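Local coordinates for ancestral D-type dye decolorizing peroxidase (PDB 7ANV), which probably oxidises dyes and other reducing substrates with hydrogen peroxide at a heme centre, as a fungal D-type dye-decolorizing peroxidase, at residues Lys253-Val258 with Ile370-Glu375; Phe264-Pro269 with Glu382-Lys387; Pro378-Ser383 with His388-Leu393. All coordinates share one frame; numbering follows the deposited sequence.

How the contacts relate
Contacts 1 and 3 are buried and contact 2 lies on the surface. Contacts 1 and 3 reach the same antiparallel sheet, with centres about 8 Å apart, and both touch the heme. Contact 1 is mainly van der Waals packing of a tyrosine ring. Contact 3 is built on a buried carboxylate gripped by several donors. Contact 2 is a single long salt bridge between exposed side chains. Contacts 2 and 3 share Glu382 and Ser383 of helix 378-383. Lys387 N also bonds to Glu380 OE2 of contact 3. Tyr372 of contact 1 bonds to Asp389 of contact 3, which ties the core contact to the loop before strand 391-398.

Contact 1: Lys253-Val258 with Ile370-Glu375; sequences KLQQLV and IPYGPE. With HEM (protoporphyrin IX containing Fe), chain B.
Tyr372 reaches past a neighbouring strand to touch Lys253, Leu254 and Gln255. The contact belongs to the four-stranded antiparallel sheet of the C-terminal ferredoxin-like half of the dye-decolorizing peroxidase fold. Strands 247-256 and 366-372 are not neighbours in this sheet, because strand 391-398 runs between them. The axes of the two short segments come no closer than 8.8 Å, so side chains must span the gap.

Van der Waals packing comes first. The CG of Tyr372 stands between its backbone N and carbonyl carbon (chi1 75°), which sends the ring toward strand 253-256. Lys253 crosses the tyrosine side chain at about a right angle, with Lys253 CE 3.6 Å from Tyr372 CZ. The hydroxyl end lies against the backbone of Gln255, with Tyr372 OH 3.3 Å from Gln255 CA.

The polar ends find partners outside the two segments. Lys253 is fully extended, and its NZ forms salt bridges with Asp132 and Asp389. Tyr372 OH hydrogen-bonds to the other oxygen of Asp389, so one carboxylate holds both side chains. The Gln255 amide leads away and binds Arg469 through OE1.

The other face of strand 253-256 meets the heme. Leu254 CD1 packs 3.7 Å from vinyl carbon CAB of the heme. Gln256 runs alongside the same vinyl group, with Gln256 CG 3.7 Å from heme CBB, and its NE2 is hydrogen-bonded to Glu193. With an alanine at Gln256, Glu193 would probably lose this amide partner and the vinyl group the packing along one side. The amide end stops at the porphyrin rim, where Gln256 NE2 lies 3.6 Å from methyl carbon CMB of the heme.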
loop_
_atom_site.group_PDB
_atom_site.type_symbol
_atom_site.label_atom_id
_atom_site.label_comp_id
_atom_site.label_asym_id
_atom_site.label_seq_id
_atom_site.Cartn_x
_atom_site.Cartn_y
_atom_site.Cartn_z
ATOM N N LYS A 253 8.862 2.126 -2.164
ATOM C CA LYS A 253 8.954 3.486 -2.727
ATOM C C LYS A 253 8.579 3.408 -4.204
ATOM O O LYS A 253 9.320 2.772 -4.986
ATOM C CB LYS A 253 10.344 4.081 -2.514
ATOM C CG LYS A 253 10.444 5.491 -3.049
ATOM C CD LYS A 253 11.829 6.114 -2.990
ATOM C CE LYS A 253 11.801 7.407 -3.777
ATOM N NZ LYS A 253 13.123 8.075 -3.856
ATOM N N LEU A 254 7.429 3.960 -4.570
ATOM C CA LEU A 254 6.878 3.846 -5.941
ATOM C C LEU A 254 6.846 5.263 -6.540
ATOM O O LEU A 254 5.957 6.074 -6.207
ATOM C CB LEU A 254 5.484 3.229 -5.928
ATOM C CG LEU A 254 5.433 1.861 -5.280
ATOM C CD1 LEU A 254 3.997 1.329 -5.251
ATOM C CD2 LEU A 254 6.382 0.888 -5.984
ATOM N N GLN A 255 7.813 5.526 -7.407
ATOM C CA GLN A 255 7.885 6.824 -8.117
ATOM C C GLN A 255 6.719 6.921 -9.110
ATOM O O GLN A 255 6.459 5.923 -9.815
ATOM C CB GLN A 255 9.214 6.921 -8.842
ATOM C CG GLN A 255 9.338 8.256 -9.546
ATOM C CD GLN A 255 10.573 8.359 -10.387
ATOM O OE1 GLN A 255 11.365 7.423 -10.485
ATOM N NE2 GLN A 255 10.731 9.518 -11.021
ATOM N N GLN A 256 6.055 8.075 -9.210
ATOM C CA GLN A 256 4.946 8.285 -10.164
ATOM C C GLN A 256 5.341 9.318 -11.215
ATOM O O GLN A 256 5.937 10.330 -10.861
ATOM C CB GLN A 256 3.678 8.686 -9.420
ATOM C CG GLN A 256 3.119 7.519 -8.618
ATOM C CD GLN A 256 1.982 7.943 -7.737
ATOM O OE1 GLN A 256 2.119 8.146 -6.531
ATOM N NE2 GLN A 256 0.822 8.057 -8.349
ATOM N N LEU A 257 5.009 9.023 -12.473
ATOM C CA LEU A 257 5.298 9.900 -13.632
ATOM C C LEU A 257 3.961 10.532 -14.034
ATOM O O LEU A 257 3.213 9.959 -14.854
ATOM C CB LEU A 257 5.892 9.042 -14.752
ATOM C CG LEU A 257 7.185 8.314 -14.391
ATOM C CD1 LEU A 257 7.693 7.556 -15.618
ATOM C CD2 LEU A 257 8.233 9.255 -13.856
ATOM N N VAL A 258 3.622 11.640 -13.368
ATOM C CA VAL A 258 2.261 12.229 -13.414
ATOM C C VAL A 258 1.988 12.857 -14.778
ATOM O O VAL A 258 0.992 12.521 -15.441
ATOM C CB VAL A 258 2.031 13.150 -12.201
ATOM C CG1 VAL A 258 0.665 13.804 -12.243
ATOM C CG2 VAL A 258 2.170 12.329 -10.922
ATOM N N ILE A 370 1.572 6.923 2.094
ATOM C CA ILE A 370 1.455 8.399 2.033
ATOM C C ILE A 370 2.153 8.830 0.754
ATOM O O ILE A 370 3.181 8.264 0.397
ATOM C CB ILE A 370 2.055 9.050 3.297
ATOM C CG1 ILE A 370 1.774 10.539 3.353
ATOM C CG2 ILE A 370 3.526 8.717 3.428
ATOM C CD1 ILE A 370 2.106 11.180 4.675
ATOM N N PRO A 371 1.617 9.837 0.031
ATOM C CA PRO A 371 2.351 10.407 -1.080
ATOM C C PRO A 371 3.690 11.014 -0.625
ATOM O O PRO A 371 3.828 11.387 0.548
ATOM C CB PRO A 371 1.399 11.506 -1.581
ATOM C CG PRO A 371 0.054 11.039 -1.165
ATOM C CD PRO A 371 0.279 10.399 0.184
ATOM N N TYR A 372 4.626 11.153 -1.558
ATOM C CA TYR A 372 5.861 11.926 -1.328
ATOM C C TYR A 372 6.125 12.832 -2.518
ATOM O O TYR A 372 5.707 12.575 -3.657
ATOM C CB TYR A 372 7.055 11.012 -1.075
ATOM C CG TYR A 372 7.598 10.321 -2.294
ATOM C CD1 TYR A 372 7.139 9.071 -2.703
ATOM C CD2 TYR A 372 8.616 10.911 -3.027
ATOM C CE1 TYR A 372 7.679 8.438 -3.821
ATOM C CE2 TYR A 372 9.176 10.287 -4.128
ATOM C CZ TYR A 372 8.694 9.050 -4.545
ATOM O OH TYR A 372 9.278 8.440 -5.622
ATOM N N GLY A 373 6.879 13.876 -2.219
ATOM C CA GLY A 373 7.431 14.761 -3.254
ATOM C C GLY A 373 6.543 15.965 -3.499
ATOM O O GLY A 373 5.409 16.078 -3.025
ATOM N N PRO A 374 7.070 16.912 -4.291
ATOM C CA PRO A 374 6.370 18.148 -4.560
ATOM C C PRO A 374 5.246 17.916 -5.574
ATOM O O PRO A 374 5.240 16.889 -6.297
ATOM C CB PRO A 374 7.474 19.033 -5.158
ATOM C CG PRO A 374 8.355 18.042 -5.871
ATOM C CD PRO A 374 8.380 16.844 -4.946
ATOM N N GLU A 375 4.329 18.867 -5.602
ATOM C CA GLU A 375 3.302 18.990 -6.651
ATOM C C GLU A 375 3.968 19.207 -8.007
ATOM O O GLU A 375 5.106 19.674 -8.048
ATOM C CB GLU A 375 2.327 20.119 -6.360
ATOM C CG GLU A 375 1.515 19.875 -5.110
ATOM C CD GLU A 375 0.594 18.690 -5.287
ATOM O OE1 GLU A 375 -0.367 18.829 -6.080
ATOM O OE2 GLU A 375 0.885 17.623 -4.704
HETATM C CHA HEM B . -6.757 0.931 -3.908
HETATM C CHB HEM B . -3.752 3.957 -6.207
HETATM C CHC HEM B . -0.076 0.792 -5.478
HETATM C CHD HEM B . -3.230 -2.344 -3.553
HETATM C C1A HEM B . -6.240 2.023 -4.582
HETATM C C2A HEM B . -6.982 3.174 -4.942
HETATM C C3A HEM B . -6.150 4.021 -5.605
HETATM C C4A HEM B . -4.868 3.405 -5.630
HETATM C CMA HEM B . -6.487 5.393 -6.166
HETATM C CAA HEM B . -8.472 3.404 -4.715
HETATM C CBA HEM B . -8.859 3.830 -3.309
HETATM C CGA HEM B . -9.472 2.738 -2.481
HETATM O O1A HEM B . -10.256 1.869 -2.905
HETATM O O2A HEM B . -9.208 2.730 -1.322
HETATM C C1B HEM B . -2.486 3.340 -6.196
HETATM C C2B HEM B . -1.302 3.950 -6.720
HETATM C C3B HEM B . -0.262 3.094 -6.508
HETATM C C4B HEM B . -0.842 1.907 -5.822
HETATM C CMB HEM B . -1.209 5.292 -7.393
HETATM C CAB HEM B . 1.184 3.232 -6.803
HETATM C CBB HEM B . 1.837 4.409 -6.971
HETATM C C1C HEM B . -0.618 -0.370 -4.907
HETATM C C2C HEM B . 0.074 -1.561 -4.635
HETATM C C3C HEM B . -0.849 -2.452 -4.119
HETATM C C4C HEM B . -2.100 -1.782 -4.068
HETATM C CMC HEM B . 1.559 -1.791 -4.878
HETATM C CAC HEM B . -0.700 -3.843 -3.684
HETATM C CBC HEM B . 0.271 -4.631 -4.121
HETATM C C1D HEM B . -4.433 -1.644 -3.452
HETATM C C2D HEM B . -5.593 -2.269 -2.794
HETATM C C3D HEM B . -6.577 -1.353 -2.915
HETATM C C4D HEM B . -6.006 -0.193 -3.636
HETATM C CMD HEM B . -5.731 -3.626 -2.111
HETATM C CAD HEM B . -7.994 -1.486 -2.400
HETATM C CBD HEM B . -8.910 -2.266 -3.357
HETATM C CGD HEM B . -10.264 -2.500 -2.756
HETATM O O1D HEM B . -11.248 -2.249 -3.497
HETATM O O2D HEM B . -10.405 -2.968 -1.597
HETATM N NA HEM B . -4.925 2.175 -5.003
HETATM N NB HEM B . -2.160 2.151 -5.664
HETATM N NC HEM B . -1.953 -0.525 -4.604
HETATM N ND HEM B . -4.711 -0.428 -3.979
HETATM FE FE HEM B . -3.511 0.809 -4.842
#

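Contact 2: Phe264-Pro269 with Glu382-Lys387; sequences FLEENP and ESKKTK. With SO4 (sulfate ion), chain G.
Glu266 OE1 accepts a hydrogen bond from Lys384 NZ at 3.3 Å, and the pair forms a salt bridge. It links the C-terminal part of helix 258-267 to the turn that follows helix 378-383. The two side chains come from opposite directions. Lys384 NZ approaches OE1 from above the carboxylate plane, 46° out of it. Both chains leave their backbones with CG anti to the carbonyl carbon. Glu266 stays extended beyond CG. Lys384 is extended as far as CE and then bends (chi4 -66°), which brings NZ to OE1 from above the plane.

The backbone on each side is shaped by local bonds. Lys384 has positive phi and is the C-prime residue of a Schellman motif. In it Lys385 N bonds to Glu380 O, and Lys384 N to Lys381 O. Across the contact, Asn268 turns its amide back on the helix. Asn268 ND2 donates to a lone pair of Phe264 O at 2.8 Å, in the carbonyl plane. The same ND2 lies 3.3 Å above the plane of the Phe264 ring, offset toward its rim.

Two residues on from Lys384, Thr386 OG1 bonds to Glu260 of helix 258-267, a second polar tie between these elements. Lys387 NZ makes a weak bond to sulfate O4 (3.3 Å), an ion probably taken from the crystallisation liquor.

Glu266 and Lys384 are both exposed, and together the segments bury just 58 Å². One long bond reached out of plane, with water competing for both charges, probably adds little to stability and leaves both side chains room to move.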
loop_
_atom_site.group_PDB
_atom_site.type_symbol
_atom_site.label_atom_id
_atom_site.label_comp_id
_atom_site.label_asym_id
_atom_site.label_seq_id
_atom_site.Cartn_x
_atom_site.Cartn_y
_atom_site.Cartn_z
ATOM N N PHE A 264 -0.933 10.076 -21.466
ATOM C CA PHE A 264 -1.588 8.837 -21.921
ATOM C C PHE A 264 -3.117 9.016 -21.939
ATOM O O PHE A 264 -3.785 8.617 -22.927
ATOM C CB PHE A 264 -1.116 7.697 -21.034
ATOM C CG PHE A 264 -1.671 6.386 -21.493
ATOM C CD1 PHE A 264 -1.210 5.818 -22.665
ATOM C CD2 PHE A 264 -2.727 5.803 -20.835
ATOM C CE1 PHE A 264 -1.749 4.626 -23.113
ATOM C CE2 PHE A 264 -3.232 4.593 -21.259
ATOM C CZ PHE A 264 -2.754 4.021 -22.411
ATOM N N LEU A 265 -3.702 9.554 -20.862
ATOM C CA LEU A 265 -5.170 9.762 -20.839
ATOM C C LEU A 265 -5.532 10.718 -21.985
ATOM O O LEU A 265 -6.496 10.463 -22.693
ATOM C CB LEU A 265 -5.607 10.334 -19.488
ATOM C CG LEU A 265 -5.341 9.454 -18.266
ATOM C CD1 LEU A 265 -5.962 10.099 -17.055
ATOM C CD2 LEU A 265 -5.863 8.044 -18.431
ATOM N N GLU A 266 -4.776 11.798 -22.136
ATOM C CA GLU A 266 -5.065 12.884 -23.113
ATOM C C GLU A 266 -5.053 12.295 -24.521
ATOM O O GLU A 266 -5.906 12.671 -25.352
ATOM C CB GLU A 266 -4.030 14.016 -22.980
ATOM C CG GLU A 266 -4.176 14.824 -21.685
ATOM C CD GLU A 266 -2.988 15.650 -21.156
ATOM O OE1 GLU A 266 -1.828 15.538 -21.677
ATOM O OE2 GLU A 266 -3.206 16.412 -20.175
ATOM N N GLU A 267 -4.130 11.380 -24.801
ATOM C CA GLU A 267 -3.970 10.800 -26.167
ATOM C C GLU A 267 -4.988 9.678 -26.430
ATOM O O GLU A 267 -5.085 9.220 -27.579
ATOM C CB GLU A 267 -2.535 10.308 -26.337
ATOM C CG GLU A 267 -1.549 11.462 -26.427
ATOM C CD GLU A 267 -0.080 11.060 -26.517
ATOM O OE1 GLU A 267 0.252 9.896 -26.197
ATOM O OE2 GLU A 267 0.728 11.924 -26.841
ATOM N N ASN A 268 -5.711 9.207 -25.417
ATOM C CA ASN A 268 -6.521 7.972 -25.558
ATOM C C ASN A 268 -7.943 8.166 -25.060
ATOM O O ASN A 268 -8.484 7.270 -24.388
ATOM C CB ASN A 268 -5.839 6.824 -24.825
ATOM C CG ASN A 268 -4.589 6.392 -25.563
ATOM O OD1 ASN A 268 -4.676 5.743 -26.602
ATOM N ND2 ASN A 268 -3.436 6.807 -25.080
ATOM N N PRO A 269 -8.625 9.276 -25.388
ATOM C CA PRO A 269 -9.996 9.452 -24.887
ATOM C C PRO A 269 -10.914 8.344 -25.429
ATOM O O PRO A 269 -10.833 7.987 -26.631
ATOM C CB PRO A 269 -10.403 10.815 -25.468
ATOM C CG PRO A 269 -9.566 10.916 -26.741
ATOM C CD PRO A 269 -8.218 10.344 -26.323
ATOM N N GLU A 382 3.279 21.559 -18.504
ATOM C CA GLU A 382 3.161 22.116 -19.878
ATOM C C GLU A 382 4.049 21.313 -20.828
ATOM O O GLU A 382 3.608 21.104 -21.979
ATOM C CB GLU A 382 3.470 23.609 -19.884
ATOM C CG GLU A 382 2.526 24.438 -19.025
ATOM C CD GLU A 382 1.045 24.393 -19.389
ATOM O OE1 GLU A 382 0.704 23.905 -20.473
ATOM O OE2 GLU A 382 0.222 24.875 -18.572
ATOM N N SER A 383 5.223 20.861 -20.371
ATOM C CA SER A 383 6.201 20.067 -21.162
ATOM C C SER A 383 5.760 18.598 -21.236
ATOM O O SER A 383 6.247 17.890 -22.143
ATOM C CB SER A 383 7.608 20.214 -20.614
ATOM O OG SER A 383 7.804 19.409 -19.451
ATOM N N LYS A 384 4.880 18.169 -20.324
ATOM C CA LYS A 384 4.361 16.784 -20.192
ATOM C C LYS A 384 5.494 15.836 -19.815
ATOM O O LYS A 384 5.487 14.669 -20.248
ATOM C CB LYS A 384 3.668 16.320 -21.485
ATOM C CG LYS A 384 2.604 17.265 -22.007
ATOM C CD LYS A 384 1.873 16.674 -23.184
ATOM C CE LYS A 384 0.943 17.650 -23.868
ATOM N NZ LYS A 384 -0.196 18.048 -23.004
ATOM N N LYS A 385 6.447 16.288 -19.011
ATOM C CA LYS A 385 7.594 15.432 -18.655
ATOM C C LYS A 385 7.918 15.625 -17.169
ATOM O O LYS A 385 7.980 16.802 -16.730
ATOM C CB LYS A 385 8.793 15.766 -19.552
ATOM C CG LYS A 385 10.038 14.969 -19.191
ATOM C CD LYS A 385 11.284 15.268 -20.019
ATOM C CE LYS A 385 12.501 14.556 -19.453
ATOM N NZ LYS A 385 13.632 14.546 -20.416
ATOM N N THR A 386 8.137 14.520 -16.452
ATOM C CA THR A 386 8.575 14.491 -15.040
ATOM C C THR A 386 9.994 15.071 -14.939
ATOM O O THR A 386 10.899 14.599 -15.696
ATOM C CB THR A 386 8.545 13.078 -14.460
ATOM O OG1 THR A 386 7.161 12.755 -14.380
ATOM C CG2 THR A 386 9.172 12.962 -13.093
ATOM N N LYS A 387 10.167 16.034 -14.042
ATOM C CA LYS A 387 11.493 16.563 -13.641
ATOM C C LYS A 387 11.800 16.213 -12.180
ATOM O O LYS A 387 12.977 16.111 -11.850
ATOM C CB LYS A 387 11.544 18.059 -13.964
ATOM C CG LYS A 387 11.348 18.383 -15.437
ATOM C CD LYS A 387 11.397 19.890 -15.773
ATOM C CE LYS A 387 12.794 20.477 -15.825
ATOM N NZ LYS A 387 12.825 21.655 -16.733
HETATM S S SO4 G . 10.803 22.959 -12.865
HETATM O O1 SO4 G . 9.947 21.795 -13.005
HETATM O O2 SO4 G . 10.006 24.101 -12.486
HETATM O O3 SO4 G . 11.796 22.719 -11.835
HETATM O O4 SO4 G . 11.464 23.193 -14.129
#

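Contact 3: Pro378-Ser383 with His388-Leu393; sequences PEEKES and HDRGLL. With HEM (protoporphyrin IX containing Fe), chain B; SO4 (sulfate ion), chain D; SO4 (sulfate ion), chain G.
Glu380 presents its carboxylate to the end of the Arg390 guanidinium, in an end-on, two-bond salt bridge. The short helix 378-383 lies in the connection between adjacent antiparallel strands 366-372 and 391-398 of the ferredoxin-like sheet, and this salt bridge ties it to the chain entering the second.

The planes of the two groups are 52° apart, so the bonds differ. Arg390 NH2 meets the syn lone pair of Glu380 OE1 at 2.7 Å. Arg390 NH1 reaches Glu380 OE2 at 2.9 Å in an almost straight bond (170°), from above the carboxylate plane. His388 N donates to the same OE2, also at 2.9 Å, from the other face. Thr377 N and Lys387 N add further bonds to this carboxylate. The buried charge is thus met by one arginine and three backbone N-H groups. A bend at chi3 (64°) turns the guanidinium toward Glu380; its NE binds Pro374 O.

The His388 ring turns its edge to Glu380 OE1 and to two sulfates probably from the crystallisation liquor. His388 ND1 donates to O3 of one sulfate at 2.6 Å, and NE2 to O3 of the other at 2.8 Å. In this crystal, donation from both nitrogens would be consistent with a protonated imidazole.

Farther along, the strand reaches the heme and the bound oxygen molecule, whose pocket Leu392 shares with Arg367 and Phe394. Leu392 CD2 lies 3.7 Å from heme C3B.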
loop_
_atom_site.group_PDB
_atom_site.type_symbol
_atom_site.label_atom_id
_atom_site.label_comp_id
_atom_site.label_asym_id
_atom_site.label_seq_id
_atom_site.Cartn_x
_atom_site.Cartn_y
_atom_site.Cartn_z
ATOM N N PRO A 378 4.456 23.965 -13.119
ATOM C CA PRO A 378 4.003 24.411 -14.434
ATOM C C PRO A 378 4.869 23.819 -15.566
ATOM O O PRO A 378 4.297 23.353 -16.558
ATOM C CB PRO A 378 4.072 25.932 -14.322
ATOM C CG PRO A 378 3.818 26.195 -12.859
ATOM C CD PRO A 378 4.511 25.052 -12.131
ATOM N N GLU A 379 6.203 23.818 -15.424
ATOM C CA GLU A 379 7.073 23.318 -16.523
ATOM C C GLU A 379 6.804 21.841 -16.793
ATOM O O GLU A 379 6.736 21.463 -17.976
ATOM C CB GLU A 379 8.569 23.497 -16.281
ATOM C CG GLU A 379 9.403 23.044 -17.487
ATOM C CD GLU A 379 9.126 23.679 -18.855
ATOM O OE1 GLU A 379 8.524 24.798 -18.932
ATOM O OE2 GLU A 379 9.536 23.054 -19.880
ATOM N N GLU A 380 6.708 21.027 -15.741
ATOM C CA GLU A 380 6.420 19.580 -15.896
ATOM C C GLU A 380 5.077 19.437 -16.608
ATOM O O GLU A 380 4.963 18.583 -17.524
ATOM C CB GLU A 380 6.369 18.877 -14.536
ATOM C CG GLU A 380 7.736 18.631 -13.942
ATOM C CD GLU A 380 7.686 18.026 -12.548
ATOM O OE1 GLU A 380 7.090 18.653 -11.624
ATOM O OE2 GLU A 380 8.249 16.943 -12.385
ATOM N N LYS A 381 4.079 20.191 -16.142
ATOM C CA LYS A 381 2.693 20.071 -16.658
ATOM C C LYS A 381 2.701 20.416 -18.150
ATOM O O LYS A 381 2.165 19.628 -18.948
ATOM C CB LYS A 381 1.766 20.994 -15.868
ATOM C CG LYS A 381 0.309 20.945 -16.295
ATOM C CD LYS A 381 -0.567 21.945 -15.584
ATOM C CE LYS A 381 -1.989 21.811 -16.100
ATOM N NZ LYS A 381 -2.873 22.905 -15.637
ATOM N N GLU A 382 3.279 21.559 -18.504
ATOM C CA GLU A 382 3.161 22.116 -19.878
ATOM C C GLU A 382 4.049 21.313 -20.828
ATOM O O GLU A 382 3.608 21.104 -21.979
ATOM C CB GLU A 382 3.470 23.609 -19.884
ATOM C CG GLU A 382 2.526 24.438 -19.025
ATOM C CD GLU A 382 1.045 24.393 -19.389
ATOM O OE1 GLU A 382 0.704 23.905 -20.473
ATOM O OE2 GLU A 382 0.222 24.875 -18.572
ATOM N N SER A 383 5.223 20.861 -20.371
ATOM C CA SER A 383 6.201 20.067 -21.162
ATOM C C SER A 383 5.760 18.598 -21.236
ATOM O O SER A 383 6.247 17.890 -22.143
ATOM C CB SER A 383 7.608 20.214 -20.614
ATOM O OG SER A 383 7.804 19.409 -19.451
ATOM N N HIS A 388 10.803 15.998 -11.320
ATOM C CA HIS A 388 10.992 15.905 -9.856
ATOM C C HIS A 388 10.526 14.534 -9.368
ATOM O O HIS A 388 9.581 13.981 -9.967
ATOM C CB HIS A 388 10.275 17.061 -9.167
ATOM C CG HIS A 388 10.803 18.373 -9.626
ATOM N ND1 HIS A 388 12.080 18.766 -9.332
ATOM C CD2 HIS A 388 10.277 19.324 -10.433
ATOM C CE1 HIS A 388 12.319 19.933 -9.920
ATOM N NE2 HIS A 388 11.224 20.300 -10.581
ATOM N N ASP A 389 11.187 14.016 -8.337
ATOM C CA ASP A 389 10.844 12.703 -7.729
ATOM C C ASP A 389 9.591 12.912 -6.876
ATOM O O ASP A 389 9.625 13.768 -5.962
ATOM C CB ASP A 389 12.024 12.174 -6.910
ATOM C CG ASP A 389 11.888 10.746 -6.414
ATOM O OD1 ASP A 389 11.024 10.004 -6.952
ATOM O OD2 ASP A 389 12.622 10.410 -5.437
ATOM N N ARG A 390 8.541 12.165 -7.185
ATOM C CA ARG A 390 7.274 12.173 -6.416
ATOM C C ARG A 390 6.632 10.813 -6.607
ATOM O O ARG A 390 6.985 10.111 -7.571
ATOM C CB ARG A 390 6.321 13.262 -6.895
ATOM C CG ARG A 390 5.865 13.106 -8.340
ATOM C CD ARG A 390 4.795 14.117 -8.714
ATOM N NE ARG A 390 5.346 15.462 -8.637
ATOM C CZ ARG A 390 6.114 16.044 -9.540
ATOM N NH1 ARG A 390 6.479 15.389 -10.628
ATOM N NH2 ARG A 390 6.587 17.261 -9.310
ATOM N N GLY A 391 5.757 10.450 -5.699
ATOM C CA GLY A 391 5.037 9.167 -5.825
ATOM C C GLY A 391 4.397 8.783 -4.525
ATOM O O GLY A 391 3.805 9.643 -3.843
ATOM N N LEU A 392 4.389 7.487 -4.278
ATOM C CA LEU A 392 3.714 6.875 -3.126
ATOM C C LEU A 392 4.748 6.128 -2.299
ATOM O O LEU A 392 5.500 5.315 -2.866
ATOM C CB LEU A 392 2.638 5.924 -3.652
ATOM C CG LEU A 392 1.772 5.301 -2.553
ATOM C CD1 LEU A 392 0.950 6.344 -1.808
ATOM C CD2 LEU A 392 0.868 4.243 -3.163
ATOM N N LEU A 393 4.755 6.384 -1.011
ATOM C CA LEU A 393 5.409 5.515 -0.009
ATOM C C LEU A 393 4.339 4.507 0.352
ATOM O O LEU A 393 3.414 4.790 1.187
ATOM C CB LEU A 393 5.925 6.318 1.179
ATOM C CG LEU A 393 6.826 7.498 0.770
ATOM C CD1 LEU A 393 7.306 8.234 2.006
ATOM C CD2 LEU A 393 8.013 7.034 -0.093
HETATM C CHA HEM B . -6.757 0.931 -3.908
HETATM C CHB HEM B . -3.752 3.957 -6.207
HETATM C CHC HEM B . -0.076 0.792 -5.478
HETATM C CHD HEM B . -3.230 -2.344 -3.553
HETATM C C1A HEM B . -6.240 2.023 -4.582
HETATM C C2A HEM B . -6.982 3.174 -4.942
HETATM C C3A HEM B . -6.150 4.021 -5.605
HETATM C C4A HEM B . -4.868 3.405 -5.630
HETATM C CMA HEM B . -6.487 5.393 -6.166
HETATM C CAA HEM B . -8.472 3.404 -4.715
HETATM C CBA HEM B . -8.859 3.830 -3.309
HETATM C CGA HEM B . -9.472 2.738 -2.481
HETATM O O1A HEM B . -10.256 1.869 -2.905
HETATM O O2A HEM B . -9.208 2.730 -1.322
HETATM C C1B HEM B . -2.486 3.340 -6.196
HETATM C C2B HEM B . -1.302 3.950 -6.720
HETATM C C3B HEM B . -0.262 3.094 -6.508
HETATM C C4B HEM B . -0.842 1.907 -5.822
HETATM C CMB HEM B . -1.209 5.292 -7.393
HETATM C CAB HEM B . 1.184 3.232 -6.803
HETATM C CBB HEM B . 1.837 4.409 -6.971
HETATM C C1C HEM B . -0.618 -0.370 -4.907
HETATM C C2C HEM B . 0.074 -1.561 -4.635
HETATM C C3C HEM B . -0.849 -2.452 -4.119
HETATM C C4C HEM B . -2.100 -1.782 -4.068
HETATM C CMC HEM B . 1.559 -1.791 -4.878
HETATM C CAC HEM B . -0.700 -3.843 -3.684
HETATM C CBC HEM B . 0.271 -4.631 -4.121
HETATM C C1D HEM B . -4.433 -1.644 -3.452
HETATM C C2D HEM B . -5.593 -2.269 -2.794
HETATM C C3D HEM B . -6.577 -1.353 -2.915
HETATM C C4D HEM B . -6.006 -0.193 -3.636
HETATM C CMD HEM B . -5.731 -3.626 -2.111
HETATM C CAD HEM B . -7.994 -1.486 -2.400
HETATM C CBD HEM B . -8.910 -2.266 -3.357
HETATM C CGD HEM B . -10.264 -2.500 -2.756
HETATM O O1D HEM B . -11.248 -2.249 -3.497
HETATM O O2D HEM B . -10.405 -2.968 -1.597
HETATM N NA HEM B . -4.925 2.175 -5.003
HETATM N NB HEM B . -2.160 2.151 -5.664
HETATM N NC HEM B . -1.953 -0.525 -4.604
HETATM N ND HEM B . -4.711 -0.428 -3.979
HETATM FE FE HEM B . -3.511 0.809 -4.842
HETATM S S SO4 D . 13.776 16.553 -7.065
HETATM O O1 SO4 D . 12.581 16.938 -6.360
HETATM O O2 SO4 D . 13.669 15.204 -7.556
HETATM O O3 SO4 D . 14.008 17.455 -8.174
HETATM O O4 SO4 D . 14.894 16.614 -6.158
HETATM S S SO4 G . 10.803 22.959 -12.865
HETATM O O1 SO4 G . 9.947 21.795 -13.005
HETATM O O2 SO4 G . 10.006 24.101 -12.486
HETATM O O3 SO4 G . 11.796 22.719 -11.835
HETATM O O4 SO4 G . 11.464 23.193 -14.129
#